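Side-chain contacts in periplasmic sugar-binding domain protein (Pseudomonas fluorescens Pf-5, PDB 3H75), which probably binds a sugar in the periplasm, as a solute-binding protein of the bacterial type 2 group: residues Gln181-Glu186 with Tyr193-Gln198; Glu245-Leu250 with Gln305-Gly310; Leu273-Leu278 with Tyr331-Gly336. One frame throughout, in Å; residues are numbered along the deposited sequence.

In the fold
Contacts 1 and 2 belong to the lobe built on the sheet of strands 146-152, 177-184, 206-211, 236-240 and 257-260; their centres are 25 Å apart, with nearest atoms about 10 Å from each other. Contact 3 lies on the other lobe, its centre 40 Å from that of contact 1, on the opposite side of the chain's centre. From contact 2 the centre-to-centre distance is 28 Å and the nearest atoms are about 9 Å apart. The segments of contacts 2 and 3 alternate along the chain. In this family the sugar is usually held between the lobes, but none of the three contacts can be assigned to a binding site here.

Contact 1: residues Gln181-Glu186 with Tyr193-Gln198; sequences QLVYGE and YRQAQQ
The amide of Q195 lies against V183 and reaches on to the backbone of Y184 and G185. Of the 135 Å² buried between the segments, the whole of the helix side comes from this one glutamine. Its CG stands beside the backbone N, anti to the carbonyl carbon (chi1 -63°), and the chain then runs extended, which carries the amide across to the strand end. There its two polar atoms part. Q195 NE2 sits 3.7 Å from V183 CB and gives a weak hydrogen bond to Y184 O at 3.3 Å. Q195 OE1 rests 3.4 Å from G185 CA and 3.7 Å from V183 CG2. Y184 O also accepts from R191 NE, and the Y184 hydroxyl is bonded to E164. Strand 177-184, helix 189-202 and strand 206-211 form a beta-alpha-beta crossover passing over strand 146-152, whose F151 touches both V183 and Q195. With an alanine in place of Q195, Y184 O is likely to lose the weak amide donor, keeping the one from R191, and a gap to open beside V183. Further round the helix the packing gives way to solvent: R194 and Q198 are exposed and turn to their own helix, R194 NH1 binding Q197 OE1 at 3.1 Å and Q198 NE2 making a long, weak bond to R194 O.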
loop_
_atom_site.group_PDB
_atom_site.type_symbol
_atom_site.label_atom_id
_atom_site.label_comp_id
_atom_site.label_asym_id
_atom_site.label_seq_id
_atom_site.Cartn_x
_atom_site.Cartn_y
_atom_site.Cartn_z
ATOM N N GLN A 181 -1.507 12.935 -19.791
ATOM C CA GLN A 181 -2.285 11.709 -19.814
ATOM C C GLN A 181 -2.092 10.891 -18.552
ATOM O O GLN A 181 -0.987 10.800 -18.020
ATOM C CB GLN A 181 -1.866 10.850 -21.009
ATOM C CG GLN A 181 -2.839 9.748 -21.352
ATOM C CD GLN A 181 -3.474 9.969 -22.705
ATOM O OE1 GLN A 181 -2.810 9.870 -23.737
ATOM N NE2 GLN A 181 -4.763 10.287 -22.711
ATOM N N LEU A 182 -3.185 10.312 -18.073
ATOM C CA LEU A 182 -3.143 9.428 -16.922
ATOM C C LEU A 182 -3.689 8.118 -17.460
ATOM O O LEU A 182 -4.791 8.079 -18.003
ATOM C CB LEU A 182 -4.023 9.940 -15.776
ATOM C CG LEU A 182 -4.109 9.011 -14.552
ATOM C CD1 LEU A 182 -4.386 9.822 -13.294
ATOM C CD2 LEU A 182 -5.199 7.966 -14.762
ATOM N N VAL A 183 -2.905 7.053 -17.348
ATOM C CA VAL A 183 -3.353 5.751 -17.817
ATOM C C VAL A 183 -3.399 4.781 -16.651
ATOM O O VAL A 183 -2.815 5.029 -15.598
ATOM C CB VAL A 183 -2.427 5.183 -18.921
ATOM C CG1 VAL A 183 -2.504 6.063 -20.159
ATOM C CG2 VAL A 183 -0.991 5.101 -18.422
ATOM N N TYR A 184 -4.112 3.682 -16.841
ATOM C CA TYR A 184 -4.233 2.680 -15.800
ATOM C C TYR A 184 -3.345 1.497 -16.141
ATOM O O TYR A 184 -3.647 0.710 -17.042
ATOM C CB TYR A 184 -5.703 2.277 -15.651
ATOM C CG TYR A 184 -6.517 3.386 -15.019
ATOM C CD1 TYR A 184 -6.423 3.642 -13.651
ATOM C CD2 TYR A 184 -7.296 4.244 -15.795
ATOM C CE1 TYR A 184 -7.076 4.724 -13.069
ATOM C CE2 TYR A 184 -7.955 5.335 -15.222
ATOM C CZ TYR A 184 -7.836 5.569 -13.859
ATOM O OH TYR A 184 -8.453 6.661 -13.285
ATOM N N GLY A 185 -2.222 1.409 -15.431
ATOM C CA GLY A 185 -1.269 0.338 -15.653
ATOM C C GLY A 185 -1.588 -0.928 -14.880
ATOM O O GLY A 185 -0.856 -1.909 -14.981
ATOM N N GLU A 186 -2.660 -0.891 -14.092
ATOM C CA GLU A 186 -3.116 -2.046 -13.316
ATOM C C GLU A 186 -2.061 -2.654 -12.394
ATOM O O GLU A 186 -2.061 -3.868 -12.172
ATOM C CB GLU A 186 -3.630 -3.134 -14.269
ATOM C CG GLU A 186 -4.364 -2.592 -15.486
ATOM C CD GLU A 186 -4.952 -3.683 -16.362
ATOM O OE1 GLU A 186 -4.263 -4.693 -16.617
ATOM O OE2 GLU A 186 -6.106 -3.521 -16.809
ATOM N N TYR A 193 5.203 -0.423 -18.926
ATOM C CA TYR A 193 6.345 -0.342 -19.829
ATOM C C TYR A 193 5.855 -0.100 -21.253
ATOM O O TYR A 193 6.367 0.773 -21.953
ATOM C CB TYR A 193 7.152 -1.645 -19.776
ATOM C CG TYR A 193 8.164 -1.802 -20.894
ATOM C CD1 TYR A 193 9.277 -0.968 -20.985
ATOM C CD2 TYR A 193 8.008 -2.797 -21.858
ATOM C CE1 TYR A 193 10.214 -1.122 -22.009
ATOM C CE2 TYR A 193 8.935 -2.960 -22.884
ATOM C CZ TYR A 193 10.034 -2.122 -22.953
ATOM O OH TYR A 193 10.954 -2.295 -23.961
ATOM N N ARG A 194 4.861 -0.878 -21.674
ATOM C CA ARG A 194 4.309 -0.750 -23.016
ATOM C C ARG A 194 3.634 0.601 -23.212
ATOM O O ARG A 194 3.801 1.243 -24.249
ATOM C CB ARG A 194 3.312 -1.880 -23.291
ATOM C CG ARG A 194 3.943 -3.264 -23.373
ATOM C CD ARG A 194 5.000 -3.325 -24.465
ATOM N NE ARG A 194 5.621 -4.643 -24.555
ATOM C CZ ARG A 194 6.645 -4.931 -25.353
ATOM N NH1 ARG A 194 7.165 -3.990 -26.133
ATOM N NH2 ARG A 194 7.153 -6.156 -25.368
ATOM N N GLN A 195 2.874 1.033 -22.212
ATOM C CA GLN A 195 2.192 2.317 -22.289
ATOM C C GLN A 195 3.202 3.462 -22.349
ATOM O O GLN A 195 3.016 4.422 -23.102
ATOM C CB GLN A 195 1.261 2.491 -21.080
ATOM C CG GLN A 195 0.126 1.470 -21.016
ATOM C CD GLN A 195 -0.649 1.521 -19.705
ATOM O OE1 GLN A 195 -0.062 1.489 -18.622
ATOM N NE2 GLN A 195 -1.973 1.586 -19.797
ATOM N N ALA A 196 4.275 3.351 -21.565
ATOM C CA ALA A 196 5.313 4.377 -21.518
ATOM C C ALA A 196 6.058 4.510 -22.839
ATOM O O ALA A 196 6.428 5.612 -23.240
ATOM C CB ALA A 196 6.303 4.083 -20.389
ATOM N N GLN A 197 6.287 3.389 -23.516
ATOM C CA GLN A 197 6.984 3.435 -24.796
ATOM C C GLN A 197 6.260 4.382 -25.740
ATOM O O GLN A 197 6.883 5.156 -26.462
ATOM C CB GLN A 197 7.034 2.051 -25.441
ATOM C CG GLN A 197 7.991 1.070 -24.797
ATOM C CD GLN A 197 8.041 -0.242 -25.555
ATOM O OE1 GLN A 197 7.029 -0.926 -25.698
ATOM N NE2 GLN A 197 9.222 -0.595 -26.053
ATOM N N GLN A 198 4.935 4.308 -25.726
ATOM C CA GLN A 198 4.116 5.145 -26.589
ATOM C C GLN A 198 4.010 6.577 -26.071
ATOM O O GLN A 198 4.278 7.532 -26.801
ATOM C CB GLN A 198 2.717 4.544 -26.715
ATOM C CG GLN A 198 2.700 3.119 -27.245
ATOM C CD GLN A 198 1.311 2.513 -27.240
ATOM O OE1 GLN A 198 0.391 3.035 -27.872
ATOM N NE2 GLN A 198 1.151 1.405 -26.524
#

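Contact 2: residues Glu245-Leu250 with Gln305-Gly310; sequences EALQAL and QLLRLG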
loop_
_atom_site.group_PDB
_atom_site.type_symbol
_atom_site.label_atom_id
_atom_site.label_comp_id
_atom_site.label_asym_id
_atom_site.label_seq_id
_atom_site.Cartn_x
_atom_site.Cartn_y
_atom_site.Cartn_z
ATOM N N GLU A 245 14.379 -3.783 -6.175
ATOM C CA GLU A 245 14.825 -2.990 -7.315
ATOM C C GLU A 245 14.486 -1.509 -7.160
ATOM O O GLU A 245 15.273 -0.642 -7.542
ATOM C CB GLU A 245 14.210 -3.525 -8.611
ATOM C CG GLU A 245 14.993 -3.130 -9.852
ATOM C CD GLU A 245 14.403 -3.698 -11.124
ATOM O OE1 GLU A 245 13.893 -4.835 -11.084
ATOM O OE2 GLU A 245 14.460 -3.014 -12.166
ATOM N N ALA A 246 13.312 -1.212 -6.608
ATOM C CA ALA A 246 12.906 0.177 -6.413
ATOM C C ALA A 246 13.781 0.847 -5.360
ATOM O O ALA A 246 14.166 2.008 -5.506
ATOM C CB ALA A 246 11.440 0.242 -5.994
ATOM N N LEU A 247 14.091 0.115 -4.293
ATOM C CA LEU A 247 14.927 0.658 -3.232
ATOM C C LEU A 247 16.311 0.976 -3.789
ATOM O O LEU A 247 16.885 2.022 -3.489
ATOM C CB LEU A 247 15.040 -0.341 -2.077
ATOM C CG LEU A 247 13.737 -0.634 -1.326
ATOM C CD1 LEU A 247 13.937 -1.846 -0.438
ATOM C CD2 LEU A 247 13.308 0.573 -0.499
ATOM N N GLN A 248 16.841 0.074 -4.607
ATOM C CA GLN A 248 18.156 0.296 -5.193
ATOM C C GLN A 248 18.116 1.506 -6.119
ATOM O O GLN A 248 19.049 2.305 -6.140
ATOM C CB GLN A 248 18.611 -0.932 -5.983
ATOM C CG GLN A 248 20.036 -0.815 -6.528
ATOM C CD GLN A 248 21.078 -0.721 -5.427
ATOM O OE1 GLN A 248 21.254 -1.655 -4.644
ATOM N NE2 GLN A 248 21.772 0.412 -5.358
ATOM N N ALA A 249 17.034 1.644 -6.879
ATOM C CA ALA A 249 16.910 2.770 -7.803
ATOM C C ALA A 249 16.846 4.092 -7.046
ATOM O O ALA A 249 17.366 5.106 -7.507
ATOM C CB ALA A 249 15.674 2.602 -8.674
ATOM N N LEU A 250 16.203 4.083 -5.883
ATOM C CA LEU A 250 16.107 5.294 -5.080
ATOM C C LEU A 250 17.507 5.651 -4.580
ATOM O O LEU A 250 17.929 6.810 -4.633
ATOM C CB LEU A 250 15.166 5.079 -3.890
ATOM C CG LEU A 250 14.934 6.329 -3.028
ATOM C CD1 LEU A 250 14.132 7.361 -3.811
ATOM C CD2 LEU A 250 14.204 5.949 -1.762
ATOM N N GLN A 305 18.531 0.333 4.470
ATOM C CA GLN A 305 18.151 -0.552 5.567
ATOM C C GLN A 305 17.106 -1.566 5.115
ATOM O O GLN A 305 17.237 -2.767 5.360
ATOM C CB GLN A 305 17.586 0.257 6.734
ATOM C CG GLN A 305 18.601 1.102 7.479
ATOM C CD GLN A 305 17.970 1.879 8.620
ATOM O OE1 GLN A 305 17.407 2.956 8.421
ATOM N NE2 GLN A 305 18.047 1.325 9.826
ATOM N N LEU A 306 16.060 -1.077 4.456
ATOM C CA LEU A 306 15.001 -1.952 3.979
ATOM C C LEU A 306 15.487 -2.919 2.907
ATOM O O LEU A 306 15.006 -4.047 2.818
ATOM C CB LEU A 306 13.841 -1.123 3.425
ATOM C CG LEU A 306 13.086 -0.233 4.416
ATOM C CD1 LEU A 306 12.015 0.540 3.667
ATOM C CD2 LEU A 306 12.458 -1.083 5.515
ATOM N N LEU A 307 16.437 -2.476 2.091
ATOM C CA LEU A 307 16.972 -3.312 1.025
ATOM C C LEU A 307 17.749 -4.482 1.608
ATOM O O LEU A 307 17.561 -5.633 1.204
ATOM C CB LEU A 307 17.883 -2.482 0.113
ATOM C CG LEU A 307 18.599 -3.237 -1.011
ATOM C CD1 LEU A 307 17.580 -3.881 -1.931
ATOM C CD2 LEU A 307 19.480 -2.272 -1.783
ATOM N N ARG A 308 18.617 -4.183 2.568
ATOM C CA ARG A 308 19.426 -5.206 3.212
ATOM C C ARG A 308 18.574 -6.269 3.905
ATOM O O ARG A 308 18.836 -7.466 3.781
ATOM C CB ARG A 308 20.367 -4.553 4.230
ATOM C CG ARG A 308 21.223 -5.535 5.019
ATOM C CD ARG A 308 22.235 -4.804 5.896
ATOM N NE ARG A 308 21.605 -3.923 6.879
ATOM C CZ ARG A 308 20.895 -4.344 7.923
ATOM N NH1 ARG A 308 20.720 -5.641 8.132
ATOM N NH2 ARG A 308 20.362 -3.466 8.763
ATOM N N LEU A 309 17.543 -5.829 4.619
ATOM C CA LEU A 309 16.679 -6.749 5.353
ATOM C C LEU A 309 15.639 -7.492 4.523
ATOM O O LEU A 309 15.348 -8.659 4.789
ATOM C CB LEU A 309 15.991 -5.997 6.491
ATOM C CG LEU A 309 16.927 -5.640 7.647
ATOM C CD1 LEU A 309 16.299 -4.576 8.524
ATOM C CD2 LEU A 309 17.235 -6.906 8.445
ATOM N N GLY A 310 15.077 -6.827 3.524
ATOM C CA GLY A 310 14.075 -7.481 2.703
ATOM C C GLY A 310 12.914 -7.975 3.547
ATOM O O GLY A 310 12.512 -7.309 4.508
#
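L247 meets L306 and L307 through one methyl group, CD1, which settles onto the backbone joining the two leucines. L247 CD1 lies 3.6 Å from L307 N and 3.8 Å from L306 C, with the side-chain carbons close behind: L306 CB at 3.9 Å and L307 CB at 4.0 Å. With CG anti to the carbonyl carbon (chi1 -65°), the L247 side chain reaches out from its helix and places this methyl on the facing one. The second touch is of another kind. L307 takes a different rotamer, CG anti to the backbone N (chi1 176°), and L307 CD2 comes to 3.4 Å from Q248 OE1, an apolar methyl against an amide oxygen. The bend of the Q248 chain at chi2 lets the same amide turn its nitrogen on toward the C-terminal end of its own helix, where NE2 is hydrogen-bonded to D252 OD1, which probably sets which way the amide faces. Around this first shell, L258 of strand 257-260, L298 and A303 also pack on L247, and R304 touches Q248. The two helices approach to 9.3 Å between axes and run roughly antiparallel, 145° between their N-to-C directions; the closest CA pair, L247 and L307, is 6.2 Å apart. Farther out, E245 forms a salt bridge with R189 and Q305 NE2 donates to L341 O. L247 and L306 are buried, whereas L307 and Q248 are partly exposed, so the apolar packing passes into a mixed margin. Across the 212 Å² shared by the segments, attraction therefore rests on dispersion and shape, while the hydrogen bonds and salt bridge named here are made to residues outside the two segments.

Contact 3: residues Leu273-Leu278 with Tyr331-Gly336; sequences LHDDAL and YRYPFG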
loop_
_atom_site.group_PDB
_atom_site.type_symbol
_atom_site.label_atom_id
_atom_site.label_comp_id
_atom_site.label_asym_id
_atom_site.label_seq_id
_atom_site.Cartn_x
_atom_site.Cartn_y
_atom_site.Cartn_z
ATOM N N LEU A 273 -5.936 -7.214 16.457
ATOM C CA LEU A 273 -6.832 -8.357 16.596
ATOM C C LEU A 273 -6.428 -9.201 17.793
ATOM O O LEU A 273 -7.282 -9.731 18.507
ATOM C CB LEU A 273 -6.835 -9.204 15.320
ATOM C CG LEU A 273 -7.434 -8.486 14.107
ATOM C CD1 LEU A 273 -7.484 -9.440 12.923
ATOM C CD2 LEU A 273 -8.828 -7.977 14.439
ATOM N N HIS A 274 -5.125 -9.332 18.007
ATOM C CA HIS A 274 -4.609 -10.083 19.144
ATOM C C HIS A 274 -5.180 -9.472 20.419
ATOM O O HIS A 274 -5.645 -10.182 21.313
ATOM C CB HIS A 274 -3.077 -10.011 19.151
ATOM C CG HIS A 274 -2.449 -10.423 20.446
ATOM N ND1 HIS A 274 -2.371 -9.586 21.536
ATOM C CD2 HIS A 274 -1.846 -11.580 20.818
ATOM C CE1 HIS A 274 -1.745 -10.204 22.523
ATOM N NE2 HIS A 274 -1.417 -11.415 22.112
ATOM N N ASP A 275 -5.159 -8.146 20.490
ATOM C CA ASP A 275 -5.672 -7.448 21.658
ATOM C C ASP A 275 -7.188 -7.530 21.756
ATOM O O ASP A 275 -7.733 -7.633 22.851
ATOM C CB ASP A 275 -5.209 -5.989 21.647
ATOM C CG ASP A 275 -3.738 -5.844 21.998
ATOM O OD1 ASP A 275 -3.084 -6.875 22.259
ATOM O OD2 ASP A 275 -3.235 -4.701 22.017
ATOM N N ASP A 276 -7.876 -7.498 20.618
ATOM C CA ASP A 276 -9.332 -7.592 20.644
ATOM C C ASP A 276 -9.759 -8.916 21.268
ATOM O O ASP A 276 -10.712 -8.967 22.049
ATOM C CB ASP A 276 -9.920 -7.508 19.238
ATOM C CG ASP A 276 -11.431 -7.665 19.236
ATOM O OD1 ASP A 276 -12.130 -6.723 19.663
ATOM O OD2 ASP A 276 -11.921 -8.739 18.827
ATOM N N ALA A 277 -9.053 -9.988 20.915
ATOM C CA ALA A 277 -9.363 -11.312 21.434
ATOM C C ALA A 277 -9.155 -11.362 22.941
ATOM O O ALA A 277 -9.785 -12.159 23.632
ATOM C CB ALA A 277 -8.495 -12.363 20.749
ATOM N N LEU A 278 -8.270 -10.509 23.445
ATOM C CA LEU A 278 -7.992 -10.464 24.876
ATOM C C LEU A 278 -8.952 -9.538 25.607
ATOM O O LEU A 278 -8.894 -9.414 26.831
ATOM C CB LEU A 278 -6.549 -10.009 25.122
ATOM C CG LEU A 278 -5.462 -11.008 24.721
ATOM C CD1 LEU A 278 -4.093 -10.379 24.892
ATOM C CD2 LEU A 278 -5.586 -12.262 25.576
ATOM N N TYR A 331 -1.265 4.722 26.644
ATOM C CA TYR A 331 -0.491 3.939 25.697
ATOM C C TYR A 331 -1.300 3.905 24.423
ATOM O O TYR A 331 -2.458 3.485 24.424
ATOM C CB TYR A 331 -0.284 2.493 26.161
ATOM C CG TYR A 331 0.377 1.624 25.097
ATOM C CD1 TYR A 331 1.761 1.646 24.909
ATOM C CD2 TYR A 331 -0.387 0.822 24.244
ATOM C CE1 TYR A 331 2.367 0.896 23.901
ATOM C CE2 TYR A 331 0.211 0.069 23.231
ATOM C CZ TYR A 331 1.587 0.112 23.066
ATOM O OH TYR A 331 2.183 -0.625 22.074
ATOM N N ARG A 332 -0.693 4.374 23.345
ATOM C CA ARG A 332 -1.328 4.361 22.044
ATOM C C ARG A 332 -0.353 3.569 21.196
ATOM O O ARG A 332 0.857 3.654 21.396
ATOM C CB ARG A 332 -1.493 5.781 21.495
ATOM C CG ARG A 332 -2.412 6.668 22.326
ATOM C CD ARG A 332 -2.902 7.865 21.516
ATOM N NE ARG A 332 -3.805 8.733 22.273
ATOM C CZ ARG A 332 -4.887 8.312 22.923
ATOM N NH1 ARG A 332 -5.209 7.028 22.918
ATOM N NH2 ARG A 332 -5.654 9.179 23.570
ATOM N N TYR A 333 -0.872 2.772 20.272
ATOM C CA TYR A 333 -0.008 1.974 19.418
ATOM C C TYR A 333 0.925 2.885 18.630
ATOM O O TYR A 333 0.475 3.827 17.978
ATOM C CB TYR A 333 -0.843 1.145 18.447
ATOM C CG TYR A 333 -1.760 0.142 19.108
ATOM C CD1 TYR A 333 -1.251 -0.866 19.924
ATOM C CD2 TYR A 333 -3.134 0.171 18.873
ATOM C CE1 TYR A 333 -2.088 -1.829 20.481
ATOM C CE2 TYR A 333 -3.978 -0.784 19.424
ATOM C CZ TYR A 333 -3.450 -1.781 20.224
ATOM O OH TYR A 333 -4.284 -2.747 20.739
ATOM N N PRO A 334 2.240 2.624 18.698
ATOM C CA PRO A 334 3.217 3.441 17.973
ATOM C C PRO A 334 3.500 2.881 16.578
ATOM O O PRO A 334 4.627 2.950 16.089
ATOM C CB PRO A 334 4.438 3.374 18.875
ATOM C CG PRO A 334 4.388 1.957 19.352
ATOM C CD PRO A 334 2.916 1.761 19.685
ATOM N N PHE A 335 2.467 2.328 15.944
ATOM C CA PHE A 335 2.606 1.744 14.611
ATOM C C PHE A 335 3.258 2.692 13.609
ATOM O O PHE A 335 2.796 3.813 13.405
ATOM C CB PHE A 335 1.241 1.312 14.061
ATOM C CG PHE A 335 0.526 0.292 14.906
ATOM C CD1 PHE A 335 1.218 -0.753 15.516
ATOM C CD2 PHE A 335 -0.854 0.355 15.050
ATOM C CE1 PHE A 335 0.539 -1.724 16.259
ATOM C CE2 PHE A 335 -1.545 -0.608 15.787
ATOM C CZ PHE A 335 -0.846 -1.647 16.391
ATOM N N GLY A 336 4.326 2.228 12.971
ATOM C CA GLY A 336 5.011 3.056 11.998
ATOM C C GLY A 336 6.266 2.400 11.464
ATOM O O GLY A 336 6.755 1.414 12.017
#
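In both D275 and Y333, CG stands anti to the carbonyl carbon (chi1 -74° and -62°); this swings CG back beside the backbone N, and carboxylate and phenol approach from opposite directions. Y333 OH donates to D275 OD2 at 2.6 Å, on the anti side and somewhat out of the carboxylate plane. D275 OD2 lies at the ring edge, in the ring plane and 3.5 Å from Y333 CE1, and the carboxylate is turned 31° against the ring. The two side chains bridge 11.2 Å between the CA atoms of D275 and Y333. The other oxygen is gripped too. D275 OD1 receives H274 ND1 at 2.9 Å in the imidazole plane, along with the hydroxyl of S323, while OD2 has a second donor in the backbone N of A324. Four donors thus hold the buried carboxylate, which would probably favour its ionised form and fixes its rotation. Beside it, Y333 CB lies over one face of the F335 ring, itself stacked with W268. The arrangement is a His-carboxylate hydrogen bond extended by a tyrosine, tying helix 265-277 of one lobe of the two-domain periplasmic-binding fold to the loop between helices 319-322 and 338-341, which supplies S323 and A324.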